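Local coordinates for Afp2 (Serratia entomophila, PDB 6RBN), which probably serves as a sheath subunit of the anti-feeding prophage, a contractile injection particle whose sheath surrounds an inner tube, at residues 53-56 with 57-61; 143-146 with 147-150; 241-245 with 246-250. One frame throughout, in Å; residues are numbered along the deposited sequence.

Interaction 1: 53-56 with 57-61; sequences AEFT and VEYPT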
ATOM      1  N   ALA C  53     -11.497 -19.072  92.134  1.00 85.75           N
ATOM      2  CA  ALA C  53     -11.696 -17.800  92.818  1.00 85.75           C
ATOM      3  C   ALA C  53     -13.158 -17.368  92.777  1.00 85.75           C
ATOM      4  O   ALA C  53     -13.675 -16.834  93.762  1.00 85.75           O
ATOM      5  CB  ALA C  53     -10.800 -16.729  92.204  1.00 85.75           C
ATOM      6  N   GLU C  54     -13.840 -17.597  91.652  1.00 86.88           N
ATOM      7  CA  GLU C  54     -15.255 -17.253  91.568  1.00 86.88           C
ATOM      8  C   GLU C  54     -16.122 -18.218  92.362  1.00 86.88           C
ATOM      9  O   GLU C  54     -17.231 -17.859  92.767  1.00 86.88           O
ATOM     10  CB  GLU C  54     -15.716 -17.229  90.114  1.00 86.88           C
ATOM     11  CG  GLU C  54     -15.144 -16.100  89.296  1.00 86.88           C
ATOM     12  CD  GLU C  54     -15.645 -16.120  87.869  1.00 86.88           C
ATOM     13  OE1 GLU C  54     -16.370 -17.070  87.508  1.00 86.88           O
ATOM     14  OE2 GLU C  54     -15.313 -15.188  87.107  1.00 86.88           O
ATOM     15  N   PHE C  55     -15.646 -19.441  92.582  1.00 86.14           N
ATOM     16  CA  PHE C  55     -16.448 -20.414  93.310  1.00 86.14           C
ATOM     17  C   PHE C  55     -16.433 -20.146  94.809  1.00 86.14           C
ATOM     18  O   PHE C  55     -17.446 -20.354  95.486  1.00 86.14           O
ATOM     19  CB  PHE C  55     -15.955 -21.826  93.002  1.00 86.14           C
ATOM     20  CG  PHE C  55     -16.662 -22.891  93.771  1.00 86.14           C
ATOM     21  CD1 PHE C  55     -17.994 -23.157  93.543  1.00 86.14           C
ATOM     22  CD2 PHE C  55     -15.983 -23.651  94.704  1.00 86.14           C
ATOM     23  CE1 PHE C  55     -18.646 -24.137  94.256  1.00 86.14           C
ATOM     24  CE2 PHE C  55     -16.627 -24.643  95.409  1.00 86.14           C
ATOM     25  CZ  PHE C  55     -17.961 -24.886  95.184  1.00 86.14           C
ATOM     26  N   THR C  56     -15.312 -19.667  95.342  1.00 88.80           N
ATOM     27  CA  THR C  56     -15.225 -19.362  96.763  1.00 88.80           C
ATOM     28  C   THR C  56     -15.835 -18.016  97.125  1.00 88.80           C
ATOM     29  O   THR C  56     -15.898 -17.687  98.312  1.00 88.80           O
ATOM     30  CB  THR C  56     -13.773 -19.399  97.227  1.00 88.80           C
ATOM     31  OG1 THR C  56     -13.009 -18.434  96.492  1.00 88.80           O
ATOM     32  CG2 THR C  56     -13.187 -20.774  97.011  1.00 88.80           C
ATOM     33  N   VAL C  57     -16.262 -17.221  96.144  1.00 90.16           N
ATOM     34  CA  VAL C  57     -17.039 -16.028  96.463  1.00 90.16           C
ATOM     35  C   VAL C  57     -18.468 -16.416  96.817  1.00 90.16           C
ATOM     36  O   VAL C  57     -19.036 -15.929  97.802  1.00 90.16           O
ATOM     37  CB  VAL C  57     -16.981 -15.027  95.296  1.00 90.16           C
ATOM     38  CG1 VAL C  57     -17.926 -13.864  95.527  1.00 90.16           C
ATOM     39  CG2 VAL C  57     -15.571 -14.504  95.132  1.00 90.16           C
ATOM     40  N   GLU C  58     -19.060 -17.326  96.046  1.00 94.30           N
ATOM     41  CA  GLU C  58     -20.433 -17.742  96.295  1.00 94.30           C
ATOM     42  C   GLU C  58     -20.540 -18.797  97.386  1.00 94.30           C
ATOM     43  O   GLU C  58     -21.621 -18.966  97.958  1.00 94.30           O
ATOM     44  CB  GLU C  58     -21.061 -18.271  95.006  1.00 94.30           C
ATOM     45  CG  GLU C  58     -21.190 -17.226  93.910  1.00 94.30           C
ATOM     46  CD  GLU C  58     -22.179 -16.129  94.252  1.00 94.30           C
ATOM     47  OE1 GLU C  58     -23.183 -16.417  94.939  1.00 94.30           O
ATOM     48  OE2 GLU C  58     -21.950 -14.973  93.838  1.00 94.30           O
ATOM     49  N   TYR C  59     -19.456 -19.510  97.681  1.00 92.08           N
ATOM     50  CA  TYR C  59     -19.429 -20.511  98.745  1.00 92.08           C
ATOM     51  C   TYR C  59     -18.168 -20.279  99.564  1.00 92.08           C
ATOM     52  O   TYR C  59     -17.150 -20.953  99.361  1.00 92.08           O
ATOM     53  CB  TYR C  59     -19.476 -21.923  98.173  1.00 92.08           C
ATOM     54  CG  TYR C  59     -20.764 -22.231  97.449  1.00 92.08           C
ATOM     55  CD1 TYR C  59     -21.895 -22.632  98.143  1.00 92.08           C
ATOM     56  CD2 TYR C  59     -20.853 -22.102  96.070  1.00 92.08           C
ATOM     57  CE1 TYR C  59     -23.074 -22.909  97.482  1.00 92.08           C
ATOM     58  CE2 TYR C  59     -22.027 -22.375  95.402  1.00 92.08           C
ATOM     59  CZ  TYR C  59     -23.132 -22.780  96.113  1.00 92.08           C
ATOM     60  OH  TYR C  59     -24.306 -23.049  95.450  1.00 92.08           O
ATOM     61  N   PRO C  60     -18.199 -19.333 100.508  1.00 92.35           N
ATOM     62  CA  PRO C  60     -16.966 -18.914 101.184  1.00 92.35           C
ATOM     63  C   PRO C  60     -16.474 -19.860 102.264  1.00 92.35           C
ATOM     64  O   PRO C  60     -15.362 -19.665 102.765  1.00 92.35           O
ATOM     65  CB  PRO C  60     -17.358 -17.560 101.787  1.00 92.35           C
ATOM     66  CG  PRO C  60     -18.810 -17.685 102.037  1.00 92.35           C
ATOM     67  CD  PRO C  60     -19.359 -18.529 100.929  1.00 92.35           C
ATOM     68  N   THR C  61     -17.251 -20.873 102.637  1.00 93.40           N
ATOM     69  CA  THR C  61     -16.833 -21.784 103.687  1.00 93.40           C
ATOM     70  C   THR C  61     -16.809 -23.217 103.167  1.00 93.40           C
ATOM     71  O   THR C  61     -17.633 -23.588 102.321  1.00 93.40           O
ATOM     72  CB  THR C  61     -17.749 -21.661 104.923  1.00 93.40           C
ATOM     73  OG1 THR C  61     -17.318 -22.571 105.943  1.00 93.40           O
ATOM     74  CG2 THR C  61     -19.216 -21.904 104.582  1.00 93.40           C
TER

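Interaction 2: 143-146 with 147-150; sequences PDEV and MEEY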
ATOM      1  N   PRO C 143     -24.841 -59.438  89.399  1.00101.64           N
ATOM      2  CA  PRO C 143     -24.475 -58.133  88.802  1.00101.64           C
ATOM      3  C   PRO C 143     -25.497 -57.501  87.862  1.00101.64           C
ATOM      4  O   PRO C 143     -25.396 -56.294  87.610  1.00101.64           O
ATOM      5  CB  PRO C 143     -23.187 -58.461  88.039  1.00101.64           C
ATOM      6  CG  PRO C 143     -23.273 -59.908  87.750  1.00101.64           C
ATOM      7  CD  PRO C 143     -23.968 -60.523  88.924  1.00101.64           C
ATOM      8  N   ASP C 144     -26.461 -58.253  87.334  1.00104.15           N
ATOM      9  CA  ASP C 144     -27.528 -57.632  86.562  1.00104.15           C
ATOM     10  C   ASP C 144     -28.530 -56.902  87.441  1.00104.15           C
ATOM     11  O   ASP C 144     -29.247 -56.028  86.945  1.00104.15           O
ATOM     12  CB  ASP C 144     -28.254 -58.683  85.726  1.00104.15           C
ATOM     13  CG  ASP C 144     -27.389 -59.243  84.620  1.00104.15           C
ATOM     14  OD1 ASP C 144     -26.501 -58.514  84.133  1.00104.15           O
ATOM     15  OD2 ASP C 144     -27.597 -60.413  84.238  1.00104.15           O
ATOM     16  N   GLU C 145     -28.596 -57.237  88.730  1.00102.65           N
ATOM     17  CA  GLU C 145     -29.517 -56.562  89.634  1.00102.65           C
ATOM     18  C   GLU C 145     -28.925 -55.276  90.191  1.00102.65           C
ATOM     19  O   GLU C 145     -29.668 -54.399  90.641  1.00102.65           O
ATOM     20  CB  GLU C 145     -29.912 -57.500  90.774  1.00102.65           C
ATOM     21  CG  GLU C 145     -30.678 -58.732  90.320  1.00102.65           C
ATOM     22  CD  GLU C 145     -32.059 -58.402  89.781  1.00102.65           C
ATOM     23  OE1 GLU C 145     -32.683 -57.444  90.283  1.00102.65           O
ATOM     24  OE2 GLU C 145     -32.516 -59.097  88.850  1.00102.65           O
ATOM     25  N   VAL C 146     -27.596 -55.153  90.178  1.00 96.50           N
ATOM     26  CA  VAL C 146     -26.940 -53.915  90.590  1.00 96.50           C
ATOM     27  C   VAL C 146     -27.049 -52.837  89.525  1.00 96.50           C
ATOM     28  O   VAL C 146     -27.191 -51.653  89.857  1.00 96.50           O
ATOM     29  CB  VAL C 146     -25.469 -54.236  90.929  1.00 96.50           C
ATOM     30  CG1 VAL C 146     -24.709 -53.005  91.397  1.00 96.50           C
ATOM     31  CG2 VAL C 146     -25.396 -55.333  91.972  1.00 96.50           C
ATOM     32  N   MET C 147     -27.058 -53.222  88.251  1.00 93.34           N
ATOM     33  CA  MET C 147     -26.969 -52.294  87.134  1.00 93.34           C
ATOM     34  C   MET C 147     -28.324 -52.032  86.483  1.00 93.34           C
ATOM     35  O   MET C 147     -28.389 -51.726  85.292  1.00 93.34           O
ATOM     36  CB  MET C 147     -25.994 -52.831  86.091  1.00 93.34           C
ATOM     37  CG  MET C 147     -24.612 -53.102  86.628  1.00 93.34           C
ATOM     38  SD  MET C 147     -23.878 -51.627  87.326  1.00 93.34           S
ATOM     39  CE  MET C 147     -23.654 -50.674  85.840  1.00 93.34           C
ATOM     40  N   GLU C 148     -29.414 -52.147  87.236  1.00 98.27           N
ATOM     41  CA  GLU C 148     -30.739 -52.047  86.641  1.00 98.27           C
ATOM     42  C   GLU C 148     -31.337 -50.649  86.706  1.00 98.27           C
ATOM     43  O   GLU C 148     -32.343 -50.398  86.037  1.00 98.27           O
ATOM     44  CB  GLU C 148     -31.698 -53.039  87.305  1.00 98.27           C
ATOM     45  CG  GLU C 148     -31.979 -52.757  88.762  1.00 98.27           C
ATOM     46  CD  GLU C 148     -32.883 -53.801  89.381  1.00 98.27           C
ATOM     47  OE1 GLU C 148     -33.278 -54.743  88.663  1.00 98.27           O
ATOM     48  OE2 GLU C 148     -33.193 -53.685  90.584  1.00 98.27           O
ATOM     49  N   GLU C 149     -30.759 -49.738  87.483  1.00 92.41           N
ATOM     50  CA  GLU C 149     -31.260 -48.373  87.527  1.00 92.41           C
ATOM     51  C   GLU C 149     -30.628 -47.475  86.475  1.00 92.41           C
ATOM     52  O   GLU C 149     -31.059 -46.328  86.325  1.00 92.41           O
ATOM     53  CB  GLU C 149     -31.024 -47.753  88.906  1.00 92.41           C
ATOM     54  CG  GLU C 149     -29.566 -47.520  89.232  1.00 92.41           C
ATOM     55  CD  GLU C 149     -29.371 -46.874  90.589  1.00 92.41           C
ATOM     56  OE1 GLU C 149     -30.378 -46.613  91.274  1.00 92.41           O
ATOM     57  OE2 GLU C 149     -28.209 -46.627  90.969  1.00 92.41           O
ATOM     58  N   TYR C 150     -29.651 -47.953  85.765  1.00 86.25           N
ATOM     59  CA  TYR C 150     -28.873 -47.162  84.829  1.00 86.25           C
ATOM     60  C   TYR C 150     -29.413 -47.313  83.413  1.00 86.25           C
ATOM     61  O   TYR C 150     -30.019 -48.335  83.080  1.00 86.25           O
ATOM     62  CB  TYR C 150     -27.413 -47.594  84.869  1.00 86.25           C
ATOM     63  CG  TYR C 150     -26.795 -47.401  86.221  1.00 86.25           C
ATOM     64  CD1 TYR C 150     -26.408 -46.144  86.651  1.00 86.25           C
ATOM     65  CD2 TYR C 150     -26.604 -48.477  87.074  1.00 86.25           C
ATOM     66  CE1 TYR C 150     -25.849 -45.963  87.888  1.00 86.25           C
ATOM     67  CE2 TYR C 150     -26.045 -48.305  88.317  1.00 86.25           C
ATOM     68  CZ  TYR C 150     -25.669 -47.047  88.717  1.00 86.25           C
ATOM     69  OH  TYR C 150     -25.112 -46.869  89.957  1.00 86.25           O
TER

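Interaction 3: 241-245 with 246-250; sequences LEDSD and NWRYI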
ATOM      1  N   LEU C 241     -21.978 -47.955  78.818  1.00 77.73           N
ATOM      2  CA  LEU C 241     -23.134 -48.755  79.201  1.00 77.73           C
ATOM      3  C   LEU C 241     -23.644 -49.654  78.085  1.00 77.73           C
ATOM      4  O   LEU C 241     -24.506 -50.498  78.344  1.00 77.73           O
ATOM      5  CB  LEU C 241     -24.260 -47.842  79.679  1.00 77.73           C
ATOM      6  CG  LEU C 241     -24.035 -47.165  81.026  1.00 77.73           C
ATOM      7  CD1 LEU C 241     -25.052 -46.078  81.272  1.00 77.73           C
ATOM      8  CD2 LEU C 241     -24.145 -48.211  82.093  1.00 77.73           C
ATOM      9  N   GLU C 242     -23.149 -49.502  76.861  1.00 81.61           N
ATOM     10  CA  GLU C 242     -23.504 -50.383  75.756  1.00 81.61           C
ATOM     11  C   GLU C 242     -22.289 -51.202  75.354  1.00 81.61           C
ATOM     12  O   GLU C 242     -21.253 -50.642  74.989  1.00 81.61           O
ATOM     13  CB  GLU C 242     -24.025 -49.597  74.554  1.00 81.61           C
ATOM     14  CG  GLU C 242     -24.389 -50.499  73.390  1.00 81.61           C
ATOM     15  CD  GLU C 242     -24.966 -49.752  72.212  1.00 81.61           C
ATOM     16  OE1 GLU C 242     -25.112 -48.521  72.302  1.00 81.61           O
ATOM     17  OE2 GLU C 242     -25.266 -50.395  71.188  1.00 81.61           O
ATOM     18  N   ASP C 243     -22.420 -52.523  75.418  1.00 82.56           N
ATOM     19  CA  ASP C 243     -21.334 -53.423  75.041  1.00 82.56           C
ATOM     20  C   ASP C 243     -21.560 -53.930  73.619  1.00 82.56           C
ATOM     21  O   ASP C 243     -21.977 -55.061  73.379  1.00 82.56           O
ATOM     22  CB  ASP C 243     -21.227 -54.571  76.038  1.00 82.56           C
ATOM     23  CG  ASP C 243     -20.009 -55.433  75.800  1.00 82.56           C
ATOM     24  OD1 ASP C 243     -18.890 -54.987  76.126  1.00 82.56           O
ATOM     25  OD2 ASP C 243     -20.169 -56.560  75.289  1.00 82.56           O
ATOM     26  N   SER C 244     -21.277 -53.051  72.665  1.00 80.64           N
ATOM     27  CA  SER C 244     -21.333 -53.378  71.253  1.00 80.64           C
ATOM     28  C   SER C 244     -19.945 -53.234  70.649  1.00 80.64           C
ATOM     29  O   SER C 244     -19.032 -52.693  71.272  1.00 80.64           O
ATOM     30  CB  SER C 244     -22.326 -52.478  70.512  1.00 80.64           C
ATOM     31  OG  SER C 244     -21.898 -51.130  70.540  1.00 80.64           O
ATOM     32  N   ASP C 245     -19.786 -53.724  69.419  1.00 80.48           N
ATOM     33  CA  ASP C 245     -18.507 -53.577  68.734  1.00 80.48           C
ATOM     34  C   ASP C 245     -18.252 -52.147  68.288  1.00 80.48           C
ATOM     35  O   ASP C 245     -17.098 -51.785  68.043  1.00 80.48           O
ATOM     36  CB  ASP C 245     -18.436 -54.510  67.527  1.00 80.48           C
ATOM     37  CG  ASP C 245     -18.278 -55.960  67.922  1.00 80.48           C
ATOM     38  OD1 ASP C 245     -17.669 -56.224  68.980  1.00 80.48           O
ATOM     39  OD2 ASP C 245     -18.762 -56.835  67.176  1.00 80.48           O
ATOM     40  N   ASN C 246     -19.294 -51.330  68.176  1.00 77.57           N
ATOM     41  CA  ASN C 246     -19.134 -49.929  67.815  1.00 77.57           C
ATOM     42  C   ASN C 246     -18.915 -49.042  69.032  1.00 77.57           C
ATOM     43  O   ASN C 246     -17.944 -48.282  69.079  1.00 77.57           O
ATOM     44  CB  ASN C 246     -20.354 -49.437  67.032  1.00 77.57           C
ATOM     45  CG  ASN C 246     -20.374 -49.935  65.605  1.00 77.57           C
ATOM     46  OD1 ASN C 246     -19.345 -49.974  64.935  1.00 77.57           O
ATOM     47  ND2 ASN C 246     -21.555 -50.300  65.126  1.00 77.57           N
ATOM     48  N   TRP C 247     -19.797 -49.128  70.025  1.00 75.79           N
ATOM     49  CA  TRP C 247     -19.881 -48.106  71.058  1.00 75.79           C
ATOM     50  C   TRP C 247     -19.590 -48.659  72.445  1.00 75.79           C
ATOM     51  O   TRP C 247     -20.185 -48.255  73.442  1.00 75.79           O
ATOM     52  CB  TRP C 247     -21.239 -47.423  71.020  1.00 75.79           C
ATOM     53  CG  TRP C 247     -21.570 -46.868  69.687  1.00 75.79           C
ATOM     54  CD1 TRP C 247     -22.552 -47.293  68.851  1.00 75.79           C
ATOM     55  CD2 TRP C 247     -20.859 -45.849  68.982  1.00 75.79           C
ATOM     56  NE1 TRP C 247     -22.536 -46.565  67.694  1.00 75.79           N
ATOM     57  CE2 TRP C 247     -21.500 -45.674  67.748  1.00 75.79           C
ATOM     58  CE3 TRP C 247     -19.750 -45.053  69.282  1.00 75.79           C
ATOM     59  CZ2 TRP C 247     -21.074 -44.741  66.820  1.00 75.79           C
ATOM     60  CZ3 TRP C 247     -19.339 -44.127  68.366  1.00 75.79           C
ATOM     61  CH2 TRP C 247     -19.995 -43.979  67.153  1.00 75.79           C
ATOM     62  N   ARG C 248     -18.648 -49.591  72.505  1.00 75.98           N
ATOM     63  CA  ARG C 248     -17.852 -49.857  73.689  1.00 75.98           C
ATOM     64  C   ARG C 248     -16.817 -48.732  73.792  1.00 75.98           C
ATOM     65  O   ARG C 248     -16.733 -47.883  72.905  1.00 75.98           O
ATOM     66  CB  ARG C 248     -17.225 -51.247  73.550  1.00 75.98           C
ATOM     67  CG  ARG C 248     -16.630 -51.902  74.767  1.00 75.98           C
ATOM     68  CD  ARG C 248     -16.028 -53.245  74.396  1.00 75.98           C
ATOM     69  NE  ARG C 248     -17.027 -54.216  73.968  1.00 75.98           N
ATOM     70  CZ  ARG C 248     -17.073 -54.770  72.762  1.00 75.98           C
ATOM     71  NH1 ARG C 248     -16.167 -54.454  71.850  1.00 75.98           N
ATOM     72  NH2 ARG C 248     -18.020 -55.648  72.470  1.00 75.98           N
ATOM     73  N   TYR C 249     -16.020 -48.711  74.871  1.00 71.20           N
ATOM     74  CA  TYR C 249     -14.817 -47.880  74.956  1.00 71.20           C
ATOM     75  C   TYR C 249     -15.034 -46.370  74.888  1.00 71.20           C
ATOM     76  O   TYR C 249     -15.021 -45.804  73.793  1.00 71.20           O
ATOM     77  CB  TYR C 249     -13.766 -48.282  73.910  1.00 71.20           C
ATOM     78  CG  TYR C 249     -13.207 -49.660  74.127  1.00 71.20           C
ATOM     79  CD1 TYR C 249     -12.457 -49.948  75.257  1.00 71.20           C
ATOM     80  CD2 TYR C 249     -13.372 -50.653  73.177  1.00 71.20           C
ATOM     81  CE1 TYR C 249     -11.933 -51.199  75.458  1.00 71.20           C
ATOM     82  CE2 TYR C 249     -12.842 -51.909  73.366  1.00 71.20           C
ATOM     83  CZ  TYR C 249     -12.124 -52.176  74.508  1.00 71.20           C
ATOM     84  OH  TYR C 249     -11.597 -53.429  74.700  1.00 71.20           O
ATOM     85  N   ILE C 250     -15.310 -45.748  76.038  1.00 68.24           N
ATOM     86  CA  ILE C 250     -15.378 -44.297  76.296  1.00 68.24           C
ATOM     87  C   ILE C 250     -14.453 -43.431  75.429  1.00 68.24           C
ATOM     88  O   ILE C 250     -14.911 -42.365  74.984  1.00 68.24           O
ATOM     89  CB  ILE C 250     -15.119 -44.014  77.795  1.00 68.24           C
ATOM     90  CG1 ILE C 250     -16.154 -44.695  78.679  1.00 68.24           C
ATOM     91  CG2 ILE C 250     -15.138 -42.527  78.139  1.00 68.24           C
ATOM     92  CD1 ILE C 250     -15.800 -44.628  80.141  1.00 68.24           C
TER

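Interaction 1: 53-56 with 57-61
The rings of Phe55 and Tyr59 meet obliquely, with planes 39° apart and centroids separated by 5.4 Å. Contact runs through one side of each ring, where Phe55 CE1 comes 3.5 Å from Tyr59 CD2. The carbonyl oxygen Phe55 O lies at the edge of the Tyr59 ring and in its plane. Beyond this pair, Phe49 packs edge-to-face with Phe55, and Phe67 does the same with Tyr59, whose OH is hydrogen-bonded to Gln47 NE2.

Phe55 has CG anti to its own nitrogen (chi1 176°), which swings the ring outward with a slight lean toward the C-terminal side, where Tyr59 follows. The same residue also joins Tyr59 through the backbone: Tyr59 N donates to Phe55 O over 3.1 Å, with a bent N-H...O angle of 139°. One residue on, the pairing changes character, because Pro60 has no amide hydrogen and instead brings CA to 3.3 Å from Thr56 O in a CA-H...O contact.

Tyr59 is the first residue to leave helical backbone angles. An i to i+4 bond into that residue, with proline next, marks the C-terminal end of helix 52-58, beside an aromatic cluster of Phe49, Phe55, Tyr59 and Phe67.

Interaction 2: 143-146 with 147-150
Glu145 and Glu148 reach each other by different torsions. In Glu145, CG stands beside the backbone nitrogen (chi1 -64°) and the chain folds again at its second torsion, whereas Glu148 places CG between its nitrogen and carbonyl carbon (chi1 65°) and then runs straight. The two side chains cross, and the carboxylate planes are turned 80° apart. Their nearest oxygens, Glu145 OE1 and Glu148 OE1, are modelled 3.2 Å apart; both are acceptors, so this is a close approach of two like-charged groups and not a bond, and at this resolution the exact spacing is uncertain. Glu148 CG also lies 3.4 Å from Glu145 O.

On the buried side, Met147 is bent at both its second and third torsions. Its CG packs 3.4 Å from Pro143 O, and its SD lies 4.4 Å from Val146 CG1, a loose apolar contact. Tyr150 approaches with its ring edge, CE2 being 3.9 Å from Val146 O, which lies near the ring plane.

Lys220 NZ is hydrogen-bonded to Met147 O and Tyr150 O, both in the loop that follows the weakly bonded helix 143-146. Pro143 and Val146 rest on Tyr216 of helix 210-216, while Met147 and Tyr150 touch Val158, just past strand 156-157, with Leu222 also against Met147.

Interaction 3: 241-245 with 246-250
A salt-bridge network of Asp243, Asp245 and Arg248 ties together the loop between strand 234-235 and helix 250-267. The firmer link is Arg248 NE to Asp243 OD1, 3.0 Å long and nearly straight at 171°. The acceptor lies in the guanidinium plane, yet the donor meets OD1 from well above the carboxylate plane (57° out of it), and the two flat groups are inclined by 58°. The second link is longer: Asp245 OD1 stands 3.6 Å from Arg248 NH2, again at the guanidinium edge. Both acids run alongside the arginine and point the same way, and the bend at its third side-chain torsion turns the guanidinium back over the loop.

Ser244 lies between the two acids in this loop. Its carbonyl O lies over the centre of one guanidinium face, 3.2 Å from Arg248 CZ, and accepts a weak bond from Arg248 N at 3.4 Å. Its hydroxyl, set between backbone N and carbonyl carbon, accepts a 2.9 Å bond from Trp247 N. Trp247 packs on Gln447 of an Afp3 chain and makes a cation-pi contact with Arg253.

Asp243 OD1 also bridges to Arg239 NH1, which lies close to Arg248 NE. The carboxylates probably offset the charges of both arginines, and the straight NE bond, more than the carbonyl, would hold the guanidinium.

How the interactions relate
The three contacts come in series along the chain. Interaction 1 is remote, its centre about 37 Å from that of interaction 2 and 39 Å from that of interaction 3, across the chain's centre from the latter. It packs on strand 46-49, an edge strand of the mixed sheet, while interaction 2 leads toward the opposite edge strand, 156-157. Interactions 2 and 3, in the subtilisin-like and mainly the C-terminal domain respectively, are neighbours, centres about 17 Å and nearest atoms about 4 Å apart; Met147, Tyr150 and Leu241 all touch Val158. Only interaction 3 meets another chain, at Gln447 of Afp3, consistent with a subunit interface there and packing within the subunit for the others.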